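Local structure of endonuclease V (Streptomyces avermitilis, 3GOC) at residues G44-Y49 with R215-C220; V57-V62 with E73-G78. The protein probably repairs deaminated DNA by cutting, with magnesium, at the second phosphodiester bond 3' to a deoxyinosine. All coordinates share one frame; numbering follows the deposited sequence.

Interaction 1. Residues G44-Y49 with R215-C220; sequences GVDVAY and RADSLC. With MG (magnesium ion), chain C; MG (magnesium ion), chain D.
The carboxylates of D46 and D217 face a magnesium ion together, their planes turned about 34° from each other. Along the oxygen side of the D46 group OD1 binds the chain C ion at 2.2 Å and OD2 the chain D ion at 2.5 Å; above one face lies the sulfur of C220, with SG 3.8 Å from OD1. D217 uses one oxygen, its OD1, 2.2 Å from the chain C ion, which sits slightly off the plane of that carboxylate. R221, one turn on, donates to the same oxygen through NE. At the ion the two ligand oxygens subtend about 94°, which brings D46 OD1 and D217 OD1 within 3.2 Å of each other, a closeness that the shared cation probably offsets. D46 reaches both ion positions with CG anti to the backbone nitrogen (chi1 -169°).

Behind the metal, strand and helix pack on small residues. A216 CB rests against D46 CB at 3.8 Å, and C220 SG lies 3.5 Å from V47 C, beside the methyl of A48. V47 O also accepts from water 1, a ligand of the chain C ion.

D114 joins D46 at the chain D ion. The two ions are so close that simultaneous full occupancy of both positions is doubtful. Even so, carboxylates from the first strand and the last helix, with D114 and water filling further coordination positions, form the acidic metal centre of an RNase H-like nuclease, consistent with magnesium-dependent phosphodiester hydrolysis.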
loop_
_atom_site.group_PDB
_atom_site.type_symbol
_atom_site.label_atom_id
_atom_site.label_comp_id
_atom_site.label_asym_id
_atom_site.label_seq_id
_atom_site.Cartn_x
_atom_site.Cartn_y
_atom_site.Cartn_z
ATOM N N GLY A 44 13.971 5.860 -2.438
ATOM C CA GLY A 44 13.744 7.212 -1.984
ATOM C C GLY A 44 14.896 8.093 -2.433
ATOM O O GLY A 44 16.037 7.644 -2.502
ATOM N N VAL A 45 14.596 9.342 -2.770
ATOM C CA VAL A 45 15.625 10.289 -3.164
ATOM C C VAL A 45 15.379 11.560 -2.376
ATOM O O VAL A 45 14.232 11.949 -2.141
ATOM C CB VAL A 45 15.586 10.625 -4.679
ATOM C CG1 VAL A 45 16.136 9.464 -5.488
ATOM C CG2 VAL A 45 14.166 10.947 -5.106
ATOM N N ASP A 46 16.463 12.186 -1.945
ATOM C CA ASP A 46 16.368 13.433 -1.197
ATOM C C ASP A 46 17.701 14.150 -1.308
ATOM O O ASP A 46 18.709 13.547 -1.666
ATOM C CB ASP A 46 16.054 13.160 0.273
ATOM C CG ASP A 46 15.691 14.410 1.019
ATOM O OD1 ASP A 46 15.923 14.445 2.247
ATOM O OD2 ASP A 46 15.161 15.365 0.389
ATOM N N VAL A 47 17.704 15.444 -1.015
ATOM C CA VAL A 47 18.931 16.216 -1.077
ATOM C C VAL A 47 19.104 17.100 0.145
ATOM O O VAL A 47 18.153 17.381 0.880
ATOM C CB VAL A 47 18.974 17.105 -2.343
ATOM C CG1 VAL A 47 18.828 16.241 -3.591
ATOM C CG2 VAL A 47 17.868 18.143 -2.285
ATOM N N ALA A 48 20.346 17.511 0.362
ATOM C CA ALA A 48 20.699 18.391 1.466
ATOM C C ALA A 48 21.601 19.468 0.879
ATOM O O ALA A 48 22.581 19.164 0.202
ATOM C CB ALA A 48 21.444 17.608 2.553
ATOM N N TYR A 49 21.253 20.726 1.118
ATOM C CA TYR A 49 22.037 21.850 0.618
ATOM C C TYR A 49 22.956 22.384 1.698
ATOM O O TYR A 49 22.559 22.505 2.856
ATOM C CB TYR A 49 21.123 22.991 0.164
ATOM C CG TYR A 49 20.376 22.720 -1.115
ATOM C CD1 TYR A 49 19.147 22.059 -1.105
ATOM C CD2 TYR A 49 20.906 23.109 -2.342
ATOM C CE1 TYR A 49 18.469 21.788 -2.290
ATOM C CE2 TYR A 49 20.238 22.846 -3.530
ATOM C CZ TYR A 49 19.024 22.187 -3.499
ATOM O OH TYR A 49 18.365 21.926 -4.675
ATOM N N ARG A 215 14.943 7.372 5.122
ATOM C CA ARG A 215 16.263 6.823 4.803
ATOM C C ARG A 215 17.115 7.769 3.958
ATOM O O ARG A 215 18.274 8.026 4.272
ATOM C CB ARG A 215 16.121 5.511 4.029
ATOM C CG ARG A 215 15.349 4.414 4.720
ATOM C CD ARG A 215 16.201 3.716 5.730
ATOM N NE ARG A 215 15.541 2.517 6.241
ATOM C CZ ARG A 215 16.028 1.787 7.237
ATOM N NH1 ARG A 215 17.169 2.141 7.810
ATOM N NH2 ARG A 215 15.373 0.722 7.663
ATOM N N ALA A 216 16.538 8.278 2.872
ATOM C CA ALA A 216 17.274 9.163 1.985
ATOM C C ALA A 216 17.647 10.465 2.680
ATOM O O ALA A 216 18.741 10.993 2.472
ATOM C CB ALA A 216 16.463 9.439 0.729
ATOM N N ASP A 217 16.746 10.982 3.508
ATOM C CA ASP A 217 17.026 12.220 4.225
ATOM C C ASP A 217 18.221 12.034 5.152
ATOM O O ASP A 217 19.146 12.852 5.171
ATOM C CB ASP A 217 15.810 12.659 5.048
ATOM C CG ASP A 217 16.118 13.846 5.940
ATOM O OD1 ASP A 217 16.276 14.962 5.411
ATOM O OD2 ASP A 217 16.222 13.661 7.173
ATOM N N SER A 218 18.204 10.949 5.921
ATOM C CA SER A 218 19.291 10.687 6.854
ATOM C C SER A 218 20.610 10.541 6.114
ATOM O O SER A 218 21.633 11.091 6.530
ATOM C CB SER A 218 19.014 9.414 7.657
ATOM O OG SER A 218 17.932 9.607 8.559
ATOM N N LEU A 219 20.585 9.818 4.998
ATOM C CA LEU A 219 21.808 9.592 4.238
ATOM C C LEU A 219 22.395 10.832 3.565
ATOM O O LEU A 219 23.607 11.049 3.629
ATOM C CB LEU A 219 21.595 8.477 3.206
ATOM C CG LEU A 219 22.813 8.128 2.339
ATOM C CD1 LEU A 219 24.014 7.745 3.206
ATOM C CD2 LEU A 219 22.446 6.979 1.413
ATOM N N CYS A 220 21.576 11.651 2.917
ATOM C CA CYS A 220 22.164 12.830 2.294
ATOM C C CYS A 220 22.710 13.806 3.331
ATOM O O CYS A 220 23.700 14.492 3.080
ATOM C CB CYS A 220 21.174 13.541 1.355
ATOM S SG CYS A 220 19.670 14.257 2.065
HETATM MG MG MG C . 15.552 16.094 3.656
HETATM MG MG MG D . 14.350 17.180 1.870
HETATM O O HOH W 1 17.699 16.921 3.539
HETATM O O HOH W 2 15.050 17.822 5.123
HETATM O O HOH W 3 13.463 15.088 4.011
HETATM O O HOH W 4 13.049 17.453 -0.322
HETATM O O HOH W 5 12.357 18.653 2.092
#

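Interaction 2. Residues V57-V62 with E73-G78; sequences VAAAVV and EATAVG
V57 overlaps V77 obliquely through one methyl of each, CG2 to CG2 at 3.9 Å, on the face of a beta hairpin that also carries A59, V61, E73 and T75. Strands 55-64 and 70-79 form this hairpin at the edge of the RNase H-like sheet, the second being outermost within the chain. Helix 211-228 packs over that face: A223 and L224 meet V57, C220 meets A59, and L219 meets T75. The other face, with A58, A60, A74 and A76, bears only methyl groups in these pairs, and helix 94-102 and the segment after it lie close against it.

Two hydrogen-bonded pairs, A58 with A76 and A60 with A74, clamp the strands. A58 N donates to A76 O at 2.9 Å and A60 N to A74 O at 2.9 Å, the latter the straighter at 163°; the return bonds from A76 N and A74 N are more bent, both 149° at the hydrogen. The non-hydrogen-bonded pairs between and beyond them come closer at CA, and there CA-H groups point at the same carbonyls, as T75 CA does toward A58 O at 3.1 Å.

The T75 methyl is turned away from its own carbonyl carbon, to the side of the backbone nitrogen, which lays CG2 against the CB of A59, 3.8 Å away.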
loop_
_atom_site.group_PDB
_atom_site.type_symbol
_atom_site.label_atom_id
_atom_site.label_comp_id
_atom_site.label_asym_id
_atom_site.label_seq_id
_atom_site.Cartn_x
_atom_site.Cartn_y
_atom_site.Cartn_z
ATOM N N VAL A 57 24.018 17.800 -1.915
ATOM C CA VAL A 57 24.301 16.374 -1.822
ATOM C C VAL A 57 23.010 15.593 -1.966
ATOM O O VAL A 57 22.029 15.863 -1.275
ATOM C CB VAL A 57 24.959 16.022 -0.471
ATOM C CG1 VAL A 57 25.059 14.508 -0.321
ATOM C CG2 VAL A 57 26.350 16.645 -0.400
ATOM N N ALA A 58 23.013 14.630 -2.879
ATOM C CA ALA A 58 21.838 13.808 -3.116
ATOM C C ALA A 58 22.066 12.389 -2.639
ATOM O O ALA A 58 23.193 11.890 -2.653
ATOM C CB ALA A 58 21.503 13.797 -4.594
ATOM N N ALA A 59 20.990 11.753 -2.196
ATOM C CA ALA A 59 21.062 10.373 -1.749
ATOM C C ALA A 59 19.930 9.588 -2.382
ATOM O O ALA A 59 18.837 10.107 -2.601
ATOM C CB ALA A 59 20.957 10.291 -0.226
ATOM N N ALA A 60 20.215 8.333 -2.700
ATOM C CA ALA A 60 19.216 7.439 -3.260
ATOM C C ALA A 60 19.316 6.176 -2.419
ATOM O O ALA A 60 20.397 5.608 -2.267
ATOM C CB ALA A 60 19.525 7.130 -4.719
ATOM N N VAL A 61 18.195 5.761 -1.843
ATOM C CA VAL A 61 18.170 4.560 -1.022
ATOM C C VAL A 61 17.136 3.605 -1.581
ATOM O O VAL A 61 15.950 3.923 -1.639
ATOM C CB VAL A 61 17.827 4.883 0.444
ATOM C CG1 VAL A 61 17.811 3.596 1.262
ATOM C CG2 VAL A 61 18.848 5.857 1.019
ATOM N N VAL A 62 17.603 2.433 -2.003
ATOM C CA VAL A 62 16.747 1.410 -2.592
ATOM C C VAL A 62 16.276 0.416 -1.541
ATOM O O VAL A 62 17.083 -0.137 -0.791
ATOM C CB VAL A 62 17.500 0.623 -3.685
ATOM C CG1 VAL A 62 16.545 -0.316 -4.390
ATOM C CG2 VAL A 62 18.137 1.581 -4.673
ATOM N N GLU A 73 22.294 1.700 -1.620
ATOM C CA GLU A 73 22.267 3.140 -1.393
ATOM C C GLU A 73 23.455 3.798 -2.071
ATOM O O GLU A 73 24.473 3.153 -2.319
ATOM C CB GLU A 73 22.284 3.452 0.106
ATOM C CG GLU A 73 23.501 2.936 0.840
ATOM C CD GLU A 73 23.443 3.219 2.332
ATOM O OE1 GLU A 73 22.418 2.883 2.962
ATOM O OE2 GLU A 73 24.423 3.777 2.871
ATOM N N ALA A 74 23.316 5.082 -2.385
ATOM C CA ALA A 74 24.387 5.823 -3.036
ATOM C C ALA A 74 24.167 7.312 -2.837
ATOM O O ALA A 74 23.038 7.756 -2.649
ATOM C CB ALA A 74 24.421 5.497 -4.526
ATOM N N THR A 75 25.249 8.079 -2.858
ATOM C CA THR A 75 25.151 9.524 -2.720
ATOM C C THR A 75 26.044 10.174 -3.765
ATOM O O THR A 75 26.900 9.523 -4.368
ATOM C CB THR A 75 25.599 10.015 -1.320
ATOM O OG1 THR A 75 26.957 9.625 -1.084
ATOM C CG2 THR A 75 24.704 9.445 -0.238
ATOM N N ALA A 76 25.827 11.464 -3.981
ATOM C CA ALA A 76 26.622 12.224 -4.932
ATOM C C ALA A 76 26.702 13.658 -4.434
ATOM O O ALA A 76 25.773 14.156 -3.799
ATOM C CB ALA A 76 25.979 12.185 -6.311
ATOM N N VAL A 77 27.826 14.306 -4.709
ATOM C CA VAL A 77 28.041 15.689 -4.309
ATOM C C VAL A 77 28.085 16.507 -5.588
ATOM O O VAL A 77 28.773 16.132 -6.536
ATOM C CB VAL A 77 29.377 15.850 -3.565
ATOM C CG1 VAL A 77 29.609 17.310 -3.237
ATOM C CG2 VAL A 77 29.363 15.015 -2.288
ATOM N N GLY A 78 27.347 17.611 -5.633
ATOM C CA GLY A 78 27.355 18.414 -6.842
ATOM C C GLY A 78 27.342 19.914 -6.628
ATOM O O GLY A 78 27.073 20.397 -5.531
#

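Overall arrangement
From the N terminus, strand 41-49 delivers the first half of interaction 1, and the chain then turns through strands 55-64 and 70-79, whose pairing in interaction 2 closes a short loop of ten residues. The rest of the sheet and several helices follow before helix 211-228 returns to complete interaction 1, so the hairpin contact is nested inside a loop of 165 residues. The contacts meet directly: A48 N and G44 N probably bond to V57 O and V61 O. Interaction 2 thus continues the sheet outward from the metal-bearing strand, while the C-terminal helix spans all three strands from one face.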